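Local coordinates for protein subtilisin-like serine protease (Fervidobacterium pennivorans, PDB 1R6V) that degrades keratin into peptides as a calcium-binding serine protease of the subtilisin family, letting the bacterium grow on native feathers, at residues S152-T163 with A221-F232; V165-E173 with S349-I357. The protein carries 1 engineered substitution. All blocks are in the same frame, centred on the assembly; numbering follows the deposited sequence.

How the contacts relate
Both contacts lie in the subtilisin-like catalytic domain, on the same side of the chain's centre, with their centres about 14 Å apart. Along the chain their segments alternate: 152-163, then 165-173, then 221-232 and 349-357. Contact 1 pairs strand 157-162 with strand 225-230 in the mixed, largely parallel sheet of the domain and carries D162, the inferred aspartate of the charge relay system. Contact 2 takes the loop that leaves strand 157-162 and fixes it to T350 of strand 347-350 and the turn that follows, beside the bound calcium ion. The two meet where V165 CG2 packs on P228 CB, 3.9 Å apart. Two residues separate D162 from V165, and segment 165-173 supplies one calcium ligand, D171.

Contact 1 of 2, residues S152-T163 with A221-F232; sequences SGTNIIVAVVDT and APGAKIMPIVIF
V158 bonds to two residues of its neighbour, its N to K225 O and its O to M227 N (2.7 Å), which sets the parallel register of strands 157-162 and 225-230. The same pattern runs on through V160, whose N and O reach M227 O and I229 N, to D162, whose N reaches I229 O at 3.1 Å. At the far end D162 O takes two donors: I231 N arrives nearly in line with the carbonyl, F232 N from above its plane at 3.2 Å. Before the strands, S152 O accepts G223 N at 2.8 Å, where a turn from A221 to A224 lies against G153. A CB on G153 would crowd A221 CB and A224 CB. A water bridges N155 N and G223 O there.

Apolar contacts line both faces. On one, I157 CG2 packs on M227 CB at 3.8 Å, while V161 CG1, anti to its backbone N (chi1 -172°), reaches I231 CG2 at 3.7 Å. On the other, V160 CG2 meets I226 CG2 at 3.8 Å.

D162, by inference the aspartate of the charge relay system with S381, ends its strand on the V160 face. Its OD1 accepts T163 N at 2.7 Å through the anti lone pair, tying the carboxylate to the following backbone. Its side chain touches A200, the engineered residue at an inferred charge-relay position.

Helix 200-209 covers V160, D162 and I226, helix 380-397 packs on I156 and V158, and strand 263-269 continues the parallel sheet beyond strand 157-162.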
ATOM      1  N   SER A 152     -25.617 -12.597  14.901  1.00 15.68           N
ATOM      2  CA  SER A 152     -24.407 -13.293  15.355  1.00 16.35           C
ATOM      3  C   SER A 152     -23.401 -13.571  14.224  1.00 16.59           C
ATOM      4  O   SER A 152     -22.422 -14.299  14.417  1.00 14.80           O
ATOM      5  CB  SER A 152     -24.796 -14.621  16.004  1.00 17.21           C
ATOM      6  OG  SER A 152     -25.403 -15.465  15.038  1.00 17.71           O
ATOM      7  N   GLY A 153     -23.651 -13.005  13.047  1.00 14.94           N
ATOM      8  CA  GLY A 153     -22.750 -13.218  11.920  1.00 14.98           C
ATOM      9  C   GLY A 153     -23.192 -14.307  10.952  1.00 14.31           C
ATOM     10  O   GLY A 153     -22.434 -14.713  10.082  1.00 13.31           O
ATOM     11  N   THR A 154     -24.425 -14.785  11.100  1.00 13.72           N
ATOM     12  CA  THR A 154     -24.948 -15.833  10.222  1.00 15.50           C
ATOM     13  C   THR A 154     -24.750 -15.538   8.733  1.00 15.30           C
ATOM     14  O   THR A 154     -25.118 -14.468   8.262  1.00 15.96           O
ATOM     15  CB  THR A 154     -26.450 -16.030  10.473  1.00 17.63           C
ATOM     16  OG1 THR A 154     -26.659 -16.258  11.873  1.00 20.24           O
ATOM     17  CG2 THR A 154     -26.973 -17.223   9.688  1.00 18.28           C
ATOM     18  N   ASN A 155     -24.186 -16.512   8.017  1.00 15.05           N
ATOM     19  CA  ASN A 155     -23.912 -16.446   6.571  1.00 14.59           C
ATOM     20  C   ASN A 155     -22.773 -15.511   6.163  1.00 15.86           C
ATOM     21  O   ASN A 155     -22.504 -15.359   4.969  1.00 16.88           O
ATOM     22  CB  ASN A 155     -25.158 -16.033   5.778  1.00 14.16           C
ATOM     23  CG  ASN A 155     -26.341 -16.970   6.014  1.00 14.88           C
ATOM     24  OD1 ASN A 155     -26.182 -18.187   6.065  1.00 17.00           O
ATOM     25  ND2 ASN A 155     -27.528 -16.399   6.130  1.00 13.83           N
ATOM     26  N   ILE A 156     -22.120 -14.879   7.128  1.00 13.02           N
ATOM     27  CA  ILE A 156     -21.030 -13.967   6.794  1.00 13.46           C
ATOM     28  C   ILE A 156     -19.721 -14.743   6.766  1.00 14.29           C
ATOM     29  O   ILE A 156     -19.423 -15.489   7.694  1.00 14.49           O
ATOM     30  CB  ILE A 156     -20.926 -12.798   7.829  1.00 13.95           C
ATOM     31  CG1 ILE A 156     -22.238 -12.008   7.881  1.00 14.84           C
ATOM     32  CG2 ILE A 156     -19.765 -11.866   7.444  1.00 12.73           C
ATOM     33  CD1 ILE A 156     -22.738 -11.498   6.516  1.00 15.97           C
ATOM     34  N   ILE A 157     -18.958 -14.587   5.684  1.00 12.97           N
ATOM     35  CA  ILE A 157     -17.666 -15.264   5.547  1.00 12.99           C
ATOM     36  C   ILE A 157     -16.565 -14.259   5.898  1.00 11.41           C
ATOM     37  O   ILE A 157     -16.493 -13.178   5.326  1.00 12.40           O
ATOM     38  CB  ILE A 157     -17.443 -15.768   4.094  1.00 13.44           C
ATOM     39  CG1 ILE A 157     -18.406 -16.922   3.799  1.00 15.06           C
ATOM     40  CG2 ILE A 157     -16.000 -16.260   3.905  1.00 14.52           C
ATOM     41  CD1 ILE A 157     -18.441 -17.322   2.327  1.00 15.77           C
ATOM     42  N   VAL A 158     -15.716 -14.629   6.854  1.00 10.77           N
ATOM     43  CA  VAL A 158     -14.616 -13.768   7.292  1.00  8.62           C
ATOM     44  C   VAL A 158     -13.286 -14.375   6.865  1.00  9.57           C
ATOM     45  O   VAL A 158     -12.983 -15.519   7.243  1.00 10.64           O
ATOM     46  CB  VAL A 158     -14.570 -13.686   8.839  1.00 11.18           C
ATOM     47  CG1 VAL A 158     -13.365 -12.879   9.295  1.00 10.12           C
ATOM     48  CG2 VAL A 158     -15.864 -13.094   9.373  1.00 11.56           C
ATOM     49  N   ALA A 159     -12.493 -13.627   6.106  1.00  9.91           N
ATOM     50  CA  ALA A 159     -11.189 -14.138   5.698  1.00 10.28           C
ATOM     51  C   ALA A 159     -10.160 -13.755   6.736  1.00 10.11           C
ATOM     52  O   ALA A 159     -10.020 -12.583   7.088  1.00  9.83           O
ATOM     53  CB  ALA A 159     -10.779 -13.587   4.340  1.00 11.64           C
ATOM     54  N   VAL A 160      -9.456 -14.764   7.240  1.00 10.06           N
ATOM     55  CA  VAL A 160      -8.396 -14.534   8.216  1.00 10.92           C
ATOM     56  C   VAL A 160      -7.111 -14.655   7.378  1.00 10.36           C
ATOM     57  O   VAL A 160      -6.675 -15.750   7.035  1.00 12.67           O
ATOM     58  CB  VAL A 160      -8.469 -15.575   9.369  1.00  9.95           C
ATOM     59  CG1 VAL A 160      -7.166 -15.562  10.193  1.00 10.69           C
ATOM     60  CG2 VAL A 160      -9.654 -15.228  10.290  1.00 10.79           C
ATOM     61  N   VAL A 161      -6.534 -13.503   7.060  1.00 12.17           N
ATOM     62  CA  VAL A 161      -5.339 -13.373   6.209  1.00  9.58           C
ATOM     63  C   VAL A 161      -4.200 -13.333   7.200  1.00 11.02           C
ATOM     64  O   VAL A 161      -3.868 -12.293   7.754  1.00 11.65           O
ATOM     65  CB  VAL A 161      -5.478 -12.100   5.376  1.00 10.66           C
ATOM     66  CG1 VAL A 161      -4.355 -12.036   4.333  1.00  8.62           C
ATOM     67  CG2 VAL A 161      -6.864 -12.118   4.693  1.00  9.64           C
ATOM     68  N   ASP A 162      -3.577 -14.493   7.367  1.00 10.54           N
ATOM     69  CA  ASP A 162      -2.630 -14.658   8.452  1.00 11.96           C
ATOM     70  C   ASP A 162      -1.735 -15.901   8.220  1.00 12.34           C
ATOM     71  O   ASP A 162      -1.382 -16.234   7.079  1.00 12.47           O
ATOM     72  CB  ASP A 162      -3.526 -14.859   9.686  1.00 12.23           C
ATOM     73  CG  ASP A 162      -2.922 -14.363  10.958  1.00 16.04           C
ATOM     74  OD1 ASP A 162      -1.984 -15.019  11.461  1.00 15.33           O
ATOM     75  OD2 ASP A 162      -3.399 -13.312  11.448  1.00 15.16           O
ATOM     76  N   THR A 163      -1.412 -16.580   9.320  1.00 10.98           N
ATOM     77  CA  THR A 163      -0.564 -17.781   9.333  1.00 12.15           C
ATOM     78  C   THR A 163      -1.299 -19.086   9.012  1.00 13.13           C
ATOM     79  O   THR A 163      -0.678 -20.154   9.003  1.00 14.32           O
ATOM     80  CB  THR A 163       0.044 -18.013  10.735  1.00 13.53           C
ATOM     81  OG1 THR A 163      -1.021 -18.166  11.691  1.00 15.78           O
ATOM     82  CG2 THR A 163       0.922 -16.848  11.159  1.00 16.25           C
ATOM     83  N   ALA A 221     -18.636 -13.338  16.849  1.00 12.09           N
ATOM     84  CA  ALA A 221     -19.613 -13.686  15.815  1.00 13.01           C
ATOM     85  C   ALA A 221     -19.669 -15.208  15.654  1.00 14.19           C
ATOM     86  O   ALA A 221     -19.183 -15.763  14.668  1.00 12.14           O
ATOM     87  CB  ALA A 221     -19.203 -13.023  14.486  1.00 12.37           C
ATOM     88  N   PRO A 222     -20.285 -15.905  16.619  1.00 14.92           N
ATOM     89  CA  PRO A 222     -20.368 -17.366  16.535  1.00 15.11           C
ATOM     90  C   PRO A 222     -21.154 -17.905  15.347  1.00 13.67           C
ATOM     91  O   PRO A 222     -21.083 -19.088  15.045  1.00 14.13           O
ATOM     92  CB  PRO A 222     -20.966 -17.763  17.879  1.00 14.14           C
ATOM     93  CG  PRO A 222     -21.790 -16.559  18.264  1.00 15.17           C
ATOM     94  CD  PRO A 222     -20.942 -15.387  17.830  1.00 16.11           C
ATOM     95  N   GLY A 223     -21.880 -17.032  14.666  1.00 13.93           N
ATOM     96  CA  GLY A 223     -22.644 -17.485  13.512  1.00 15.36           C
ATOM     97  C   GLY A 223     -21.867 -17.410  12.208  1.00 15.30           C
ATOM     98  O   GLY A 223     -22.259 -18.014  11.198  1.00 13.84           O
ATOM     99  N   ALA A 224     -20.757 -16.673  12.228  1.00 13.77           N
ATOM    100  CA  ALA A 224     -19.922 -16.504  11.036  1.00 15.21           C
ATOM    101  C   ALA A 224     -19.073 -17.727  10.724  1.00 14.95           C
ATOM    102  O   ALA A 224     -19.053 -18.693  11.482  1.00 14.38           O
ATOM    103  CB  ALA A 224     -19.027 -15.278  11.194  1.00 16.24           C
ATOM    104  N   LYS A 225     -18.379 -17.675   9.588  1.00 14.57           N
ATOM    105  CA  LYS A 225     -17.506 -18.757   9.157  1.00 15.73           C
ATOM    106  C   LYS A 225     -16.147 -18.151   8.862  1.00 14.37           C
ATOM    107  O   LYS A 225     -16.052 -17.008   8.424  1.00 15.46           O
ATOM    108  CB  LYS A 225     -18.042 -19.433   7.887  1.00 19.19           C
ATOM    109  CG  LYS A 225     -19.326 -20.227   8.099  1.00 20.77           C
ATOM    110  CD  LYS A 225     -19.088 -21.388   9.041  1.00 23.10           C
ATOM    111  CE  LYS A 225     -20.219 -22.412   8.973  1.00 27.31           C
ATOM    112  NZ  LYS A 225     -21.511 -21.831   9.407  1.00 28.29           N
ATOM    113  N   ILE A 226     -15.106 -18.944   9.077  1.00 14.64           N
ATOM    114  CA  ILE A 226     -13.734 -18.504   8.873  1.00 13.87           C
ATOM    115  C   ILE A 226     -13.136 -19.072   7.592  1.00 13.90           C
ATOM    116  O   ILE A 226     -13.128 -20.288   7.387  1.00 12.76           O
ATOM    117  CB  ILE A 226     -12.838 -18.958  10.054  1.00 13.09           C
ATOM    118  CG1 ILE A 226     -13.368 -18.384  11.373  1.00 12.89           C
ATOM    119  CG2 ILE A 226     -11.377 -18.541   9.806  1.00 13.85           C
ATOM    120  CD1 ILE A 226     -13.284 -16.878  11.474  1.00 15.16           C
ATOM    121  N   MET A 227     -12.615 -18.187   6.748  1.00 12.59           N
ATOM    122  CA  MET A 227     -11.964 -18.593   5.499  1.00 12.27           C
ATOM    123  C   MET A 227     -10.475 -18.293   5.666  1.00 12.34           C
ATOM    124  O   MET A 227     -10.065 -17.142   5.651  1.00 11.81           O
ATOM    125  CB  MET A 227     -12.530 -17.792   4.308  1.00 10.82           C
ATOM    126  CG  MET A 227     -11.754 -17.959   2.978  1.00 13.04           C
ATOM    127  SD  MET A 227     -12.412 -16.818   1.684  1.00  8.40           S
ATOM    128  CE  MET A 227     -13.813 -17.880   1.019  1.00 17.51           C
ATOM    129  N   PRO A 228      -9.651 -19.329   5.862  1.00 12.89           N
ATOM    130  CA  PRO A 228      -8.217 -19.077   6.025  1.00 13.63           C
ATOM    131  C   PRO A 228      -7.478 -18.778   4.716  1.00 13.38           C
ATOM    132  O   PRO A 228      -7.671 -19.469   3.709  1.00 12.94           O
ATOM    133  CB  PRO A 228      -7.704 -20.352   6.703  1.00 14.61           C
ATOM    134  CG  PRO A 228      -8.718 -21.385   6.347  1.00 18.81           C
ATOM    135  CD  PRO A 228     -10.028 -20.678   6.320  1.00 15.00           C
ATOM    136  N   ILE A 229      -6.674 -17.720   4.737  1.00 12.30           N
ATOM    137  CA  ILE A 229      -5.844 -17.322   3.599  1.00 11.87           C
ATOM    138  C   ILE A 229      -4.443 -17.293   4.185  1.00 13.48           C
ATOM    139  O   ILE A 229      -4.133 -16.474   5.054  1.00 11.71           O
ATOM    140  CB  ILE A 229      -6.213 -15.921   3.035  1.00 13.25           C
ATOM    141  CG1 ILE A 229      -7.697 -15.870   2.628  1.00 14.94           C
ATOM    142  CG2 ILE A 229      -5.282 -15.587   1.849  1.00 12.61           C
ATOM    143  CD1 ILE A 229      -8.101 -16.753   1.402  1.00 13.31           C
ATOM    144  N   VAL A 230      -3.587 -18.198   3.726  1.00 12.34           N
ATOM    145  CA  VAL A 230      -2.251 -18.287   4.284  1.00 12.85           C
ATOM    146  C   VAL A 230      -1.255 -17.351   3.627  1.00 12.60           C
ATOM    147  O   VAL A 230      -0.834 -17.588   2.494  1.00 13.41           O
ATOM    148  CB  VAL A 230      -1.731 -19.748   4.183  1.00 11.05           C
ATOM    149  CG1 VAL A 230      -0.351 -19.881   4.839  1.00 12.38           C
ATOM    150  CG2 VAL A 230      -2.731 -20.681   4.847  1.00 12.55           C
ATOM    151  N   ILE A 231      -0.888 -16.275   4.324  1.00 11.83           N
ATOM    152  CA  ILE A 231       0.095 -15.367   3.767  1.00 12.20           C
ATOM    153  C   ILE A 231       1.431 -15.383   4.510  1.00 12.16           C
ATOM    154  O   ILE A 231       2.404 -14.773   4.044  1.00 12.30           O
ATOM    155  CB  ILE A 231      -0.461 -13.928   3.601  1.00 12.66           C
ATOM    156  CG1 ILE A 231      -0.810 -13.296   4.958  1.00 12.80           C
ATOM    157  CG2 ILE A 231      -1.682 -13.976   2.692  1.00 11.91           C
ATOM    158  CD1 ILE A 231      -0.722 -11.750   4.912  1.00 11.77           C
ATOM    159  N   PHE A 232       1.452 -16.054   5.668  1.00 13.15           N
ATOM    160  CA  PHE A 232       2.673 -16.299   6.420  1.00 13.52           C
ATOM    161  C   PHE A 232       2.663 -17.809   6.489  1.00 13.50           C
ATOM    162  O   PHE A 232       1.928 -18.424   7.251  1.00 13.52           O
ATOM    163  CB  PHE A 232       2.677 -15.644   7.802  1.00 14.73           C
ATOM    164  CG  PHE A 232       3.031 -14.201   7.734  1.00 14.49           C
ATOM    165  CD1 PHE A 232       2.037 -13.242   7.550  1.00 15.24           C
ATOM    166  CD2 PHE A 232       4.367 -13.802   7.715  1.00 14.84           C
ATOM    167  CE1 PHE A 232       2.368 -11.906   7.339  1.00 13.16           C
ATOM    168  CE2 PHE A 232       4.709 -12.463   7.501  1.00 16.01           C
ATOM    169  CZ  PHE A 232       3.704 -11.512   7.312  1.00 16.18           C
TER
HETATM  170  O   HOH W   1     -22.667 -18.840   8.667  1.00 27.59           O

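Contact 2 of 2, residues V165-E173 with S349-I357; sequences VDGTHPDLE and STVPGEDSI. With CA (calcium ion), chain B.
D166 and S356 make the short polar link: S356 OG donates to D166 OD2 at 2.5 Å, from above the carboxylate plane. G353 N reaches the same oxygen nearly along its C-O axis, at 3.2 Å. Three residues after D166, the H169 ring takes T350 CG2 over one face, a CH-pi contact 3.5 Å from the centroid, and V351 O lies at the ring edge, 3.2 Å from CD2.

Residues inside and outside the 165-173 loop position these groups. With CG anti to the backbone N (chi1 179°), D166 turns OD1 back to T168, accepting its N in an Asx turn and its OG1 at 2.6 Å. Shortened to an alanine, D166 would probably deprive S356 OG and G353 N of their shared acceptor and free the T168 hydroxyl to turn. H169 ND1 takes D171 N in the ring plane, while NE2 bonds to T373 O. D171 OD1 binds the calcium ion at 2.3 Å with the E129 and D213 carboxylates and the backbone O of K211, K215 and I217; its OD2 bonds to Y374.

Helix 200-209 packs on V165, V351 and P352, and strand 374-378 pairs with strand 347-350, its Y374 touching T350.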
ATOM      1  N   VAL A 165      -5.040 -21.465   9.771  1.00 13.48           N
ATOM      2  CA  VAL A 165      -5.862 -21.778  10.946  1.00 13.97           C
ATOM      3  C   VAL A 165      -5.918 -23.278  11.255  1.00 14.63           C
ATOM      4  O   VAL A 165      -6.073 -24.081  10.335  1.00 15.22           O
ATOM      5  CB  VAL A 165      -7.302 -21.267  10.687  1.00 14.72           C
ATOM      6  CG1 VAL A 165      -8.222 -21.653  11.832  1.00 13.24           C
ATOM      7  CG2 VAL A 165      -7.285 -19.733  10.488  1.00 14.75           C
ATOM      8  N   ASP A 166      -5.799 -23.661  12.526  1.00 15.24           N
ATOM      9  CA  ASP A 166      -5.895 -25.086  12.871  1.00 15.64           C
ATOM     10  C   ASP A 166      -7.376 -25.428  12.956  1.00 16.51           C
ATOM     11  O   ASP A 166      -7.992 -25.369  14.024  1.00 16.44           O
ATOM     12  CB  ASP A 166      -5.224 -25.407  14.211  1.00 17.29           C
ATOM     13  CG  ASP A 166      -5.350 -26.891  14.573  1.00 18.15           C
ATOM     14  OD1 ASP A 166      -5.943 -27.643  13.770  1.00 17.81           O
ATOM     15  OD2 ASP A 166      -4.852 -27.300  15.640  1.00 17.77           O
ATOM     16  N   GLY A 167      -7.944 -25.781  11.810  1.00 15.52           N
ATOM     17  CA  GLY A 167      -9.357 -26.103  11.737  1.00 15.71           C
ATOM     18  C   GLY A 167      -9.748 -27.363  12.485  1.00 16.43           C
ATOM     19  O   GLY A 167     -10.938 -27.656  12.614  1.00 16.68           O
ATOM     20  N   THR A 168      -8.768 -28.103  12.993  1.00 17.37           N
ATOM     21  CA  THR A 168      -9.079 -29.332  13.717  1.00 17.41           C
ATOM     22  C   THR A 168      -9.327 -29.051  15.200  1.00 18.09           C
ATOM     23  O   THR A 168      -9.648 -29.956  15.966  1.00 16.43           O
ATOM     24  CB  THR A 168      -7.957 -30.400  13.562  1.00 17.82           C
ATOM     25  OG1 THR A 168      -6.795 -30.011  14.297  1.00 19.91           O
ATOM     26  CG2 THR A 168      -7.595 -30.574  12.093  1.00 17.91           C
ATOM     27  N   HIS A 169      -9.180 -27.792  15.605  1.00 16.22           N
ATOM     28  CA  HIS A 169      -9.435 -27.417  16.994  1.00 16.27           C
ATOM     29  C   HIS A 169     -10.916 -27.711  17.255  1.00 16.01           C
ATOM     30  O   HIS A 169     -11.781 -27.368  16.445  1.00 15.06           O
ATOM     31  CB  HIS A 169      -9.168 -25.918  17.200  1.00 14.19           C
ATOM     32  CG  HIS A 169      -9.028 -25.521  18.635  1.00 14.86           C
ATOM     33  ND1 HIS A 169     -10.066 -25.606  19.536  1.00 13.94           N
ATOM     34  CD2 HIS A 169      -7.945 -25.111  19.340  1.00 14.68           C
ATOM     35  CE1 HIS A 169      -9.629 -25.270  20.738  1.00 13.57           C
ATOM     36  NE2 HIS A 169      -8.347 -24.963  20.647  1.00 14.66           N
ATOM     37  N   PRO A 170     -11.229 -28.330  18.396  1.00 16.60           N
ATOM     38  CA  PRO A 170     -12.626 -28.639  18.692  1.00 16.87           C
ATOM     39  C   PRO A 170     -13.534 -27.408  18.748  1.00 17.24           C
ATOM     40  O   PRO A 170     -14.674 -27.470  18.301  1.00 15.54           O
ATOM     41  CB  PRO A 170     -12.544 -29.408  20.016  1.00 18.07           C
ATOM     42  CG  PRO A 170     -11.274 -28.920  20.641  1.00 20.03           C
ATOM     43  CD  PRO A 170     -10.335 -28.800  19.466  1.00 16.97           C
ATOM     44  N   ASP A 171     -13.026 -26.292  19.271  1.00 17.13           N
ATOM     45  CA  ASP A 171     -13.814 -25.055  19.360  1.00 16.17           C
ATOM     46  C   ASP A 171     -14.015 -24.393  17.985  1.00 16.69           C
ATOM     47  O   ASP A 171     -14.671 -23.355  17.886  1.00 15.16           O
ATOM     48  CB  ASP A 171     -13.116 -24.051  20.289  1.00 16.81           C
ATOM     49  CG  ASP A 171     -14.028 -23.518  21.388  1.00 16.81           C
ATOM     50  OD1 ASP A 171     -15.263 -23.644  21.281  1.00 17.61           O
ATOM     51  OD2 ASP A 171     -13.498 -22.948  22.365  1.00 15.95           O
ATOM     52  N   LEU A 172     -13.428 -24.962  16.932  1.00 14.88           N
ATOM     53  CA  LEU A 172     -13.600 -24.394  15.598  1.00 14.69           C
ATOM     54  C   LEU A 172     -14.315 -25.369  14.682  1.00 15.46           C
ATOM     55  O   LEU A 172     -14.417 -25.130  13.479  1.00 15.88           O
ATOM     56  CB  LEU A 172     -12.249 -24.005  14.977  1.00 14.39           C
ATOM     57  CG  LEU A 172     -11.490 -22.886  15.707  1.00 15.95           C
ATOM     58  CD1 LEU A 172     -10.148 -22.636  15.008  1.00 13.17           C
ATOM     59  CD2 LEU A 172     -12.329 -21.605  15.687  1.00 16.18           C
ATOM     60  N   GLU A 173     -14.813 -26.469  15.242  1.00 16.09           N
ATOM     61  CA  GLU A 173     -15.518 -27.461  14.433  1.00 18.78           C
ATOM     62  C   GLU A 173     -16.699 -26.817  13.724  1.00 18.05           C
ATOM     63  O   GLU A 173     -17.485 -26.100  14.336  1.00 16.71           O
ATOM     64  CB  GLU A 173     -16.004 -28.626  15.312  1.00 21.97           C
ATOM     65  CG  GLU A 173     -16.540 -29.820  14.509  1.00 25.45           C
ATOM     66  CD  GLU A 173     -17.980 -29.632  14.039  1.00 28.50           C
ATOM     67  OE1 GLU A 173     -18.368 -30.269  13.030  1.00 30.33           O
ATOM     68  OE2 GLU A 173     -18.728 -28.861  14.683  1.00 27.97           O
ATOM     69  N   SER A 349      -7.929 -17.309  23.757  1.00 12.59           N
ATOM     70  CA  SER A 349      -8.465 -17.877  22.527  1.00 11.94           C
ATOM     71  C   SER A 349      -7.800 -19.197  22.166  1.00 12.88           C
ATOM     72  O   SER A 349      -6.892 -19.674  22.854  1.00 12.96           O
ATOM     73  CB  SER A 349      -8.317 -16.906  21.366  1.00 12.62           C
ATOM     74  OG  SER A 349      -9.108 -17.361  20.256  1.00 12.44           O
ATOM     75  N   THR A 350      -8.279 -19.770  21.069  1.00 12.77           N
ATOM     76  CA  THR A 350      -7.805 -21.037  20.536  1.00 13.00           C
ATOM     77  C   THR A 350      -6.402 -20.964  19.923  1.00 13.66           C
ATOM     78  O   THR A 350      -6.067 -19.990  19.257  1.00 13.13           O
ATOM     79  CB  THR A 350      -8.775 -21.525  19.430  1.00 11.37           C
ATOM     80  OG1 THR A 350      -9.065 -20.436  18.539  1.00 10.88           O
ATOM     81  CG2 THR A 350     -10.088 -22.002  20.026  1.00 12.12           C
ATOM     82  N   VAL A 351      -5.566 -21.971  20.186  1.00 12.65           N
ATOM     83  CA  VAL A 351      -4.255 -22.032  19.545  1.00 12.14           C
ATOM     84  C   VAL A 351      -4.145 -23.458  19.015  1.00 14.25           C
ATOM     85  O   VAL A 351      -4.852 -24.358  19.481  1.00 13.13           O
ATOM     86  CB  VAL A 351      -3.042 -21.697  20.488  1.00 13.14           C
ATOM     87  CG1 VAL A 351      -3.146 -20.252  20.973  1.00 12.12           C
ATOM     88  CG2 VAL A 351      -2.950 -22.682  21.654  1.00 13.76           C
ATOM     89  N   PRO A 352      -3.289 -23.679  18.013  1.00 14.77           N
ATOM     90  CA  PRO A 352      -3.149 -25.032  17.460  1.00 17.10           C
ATOM     91  C   PRO A 352      -2.740 -26.043  18.522  1.00 17.59           C
ATOM     92  O   PRO A 352      -2.004 -25.713  19.449  1.00 19.07           O
ATOM     93  CB  PRO A 352      -2.086 -24.857  16.376  1.00 17.54           C
ATOM     94  CG  PRO A 352      -1.333 -23.633  16.814  1.00 23.74           C
ATOM     95  CD  PRO A 352      -2.404 -22.732  17.318  1.00 16.76           C
ATOM     96  N   GLY A 353      -3.231 -27.270  18.387  1.00 19.85           N
ATOM     97  CA  GLY A 353      -2.899 -28.310  19.350  1.00 21.27           C
ATOM     98  C   GLY A 353      -1.436 -28.738  19.313  1.00 22.10           C
ATOM     99  O   GLY A 353      -0.721 -28.444  18.364  1.00 22.27           O
ATOM    100  N   GLU A 354      -1.001 -29.461  20.341  1.00 23.76           N
ATOM    101  CA  GLU A 354       0.385 -29.911  20.446  1.00 26.39           C
ATOM    102  C   GLU A 354       0.949 -30.584  19.204  1.00 25.94           C
ATOM    103  O   GLU A 354       2.113 -30.376  18.870  1.00 27.91           O
ATOM    104  CB  GLU A 354       0.536 -30.847  21.640  1.00 27.65           C
ATOM    105  CG  GLU A 354       0.303 -30.158  22.973  1.00 30.32           C
ATOM    106  CD  GLU A 354       0.738 -31.016  24.142  1.00 31.98           C
ATOM    107  OE1 GLU A 354       1.748 -31.737  23.998  1.00 33.22           O
ATOM    108  OE2 GLU A 354       0.087 -30.960  25.204  1.00 34.04           O
ATOM    109  N   ASP A 355       0.137 -31.383  18.523  1.00 25.28           N
ATOM    110  CA  ASP A 355       0.603 -32.072  17.322  1.00 26.58           C
ATOM    111  C   ASP A 355       0.124 -31.416  16.034  1.00 25.51           C
ATOM    112  O   ASP A 355       0.133 -32.037  14.966  1.00 25.70           O
ATOM    113  CB  ASP A 355       0.164 -33.540  17.344  1.00 29.31           C
ATOM    114  CG  ASP A 355       0.767 -34.310  18.505  1.00 31.07           C
ATOM    115  OD1 ASP A 355       1.933 -34.032  18.870  1.00 32.85           O
ATOM    116  OD2 ASP A 355       0.088 -35.202  19.050  1.00 32.90           O
ATOM    117  N   SER A 356      -0.301 -30.159  16.129  1.00 21.86           N
ATOM    118  CA  SER A 356      -0.756 -29.436  14.951  1.00 21.40           C
ATOM    119  C   SER A 356       0.439 -28.767  14.275  1.00 19.83           C
ATOM    120  O   SER A 356       1.482 -28.582  14.897  1.00 20.98           O
ATOM    121  CB  SER A 356      -1.827 -28.403  15.330  1.00 17.84           C
ATOM    122  OG  SER A 356      -3.036 -29.062  15.696  1.00 21.37           O
ATOM    123  N   ILE A 357       0.290 -28.415  13.000  1.00 20.28           N
ATOM    124  CA  ILE A 357       1.379 -27.800  12.234  1.00 19.74           C
ATOM    125  C   ILE A 357       1.952 -26.548  12.882  1.00 20.04           C
ATOM    126  O   ILE A 357       3.164 -26.421  13.047  1.00 19.77           O
ATOM    127  CB  ILE A 357       0.912 -27.423  10.802  1.00 19.32           C
ATOM    128  CG1 ILE A 357       0.365 -28.666  10.089  1.00 22.01           C
ATOM    129  CG2 ILE A 357       2.083 -26.821  10.006  1.00 21.94           C
ATOM    130  CD1 ILE A 357      -0.349 -28.366   8.764  1.00 24.54           C
TER
HETATM  131 CA    CA B   1     -17.147 -22.927  22.471  1.00  3.26          CA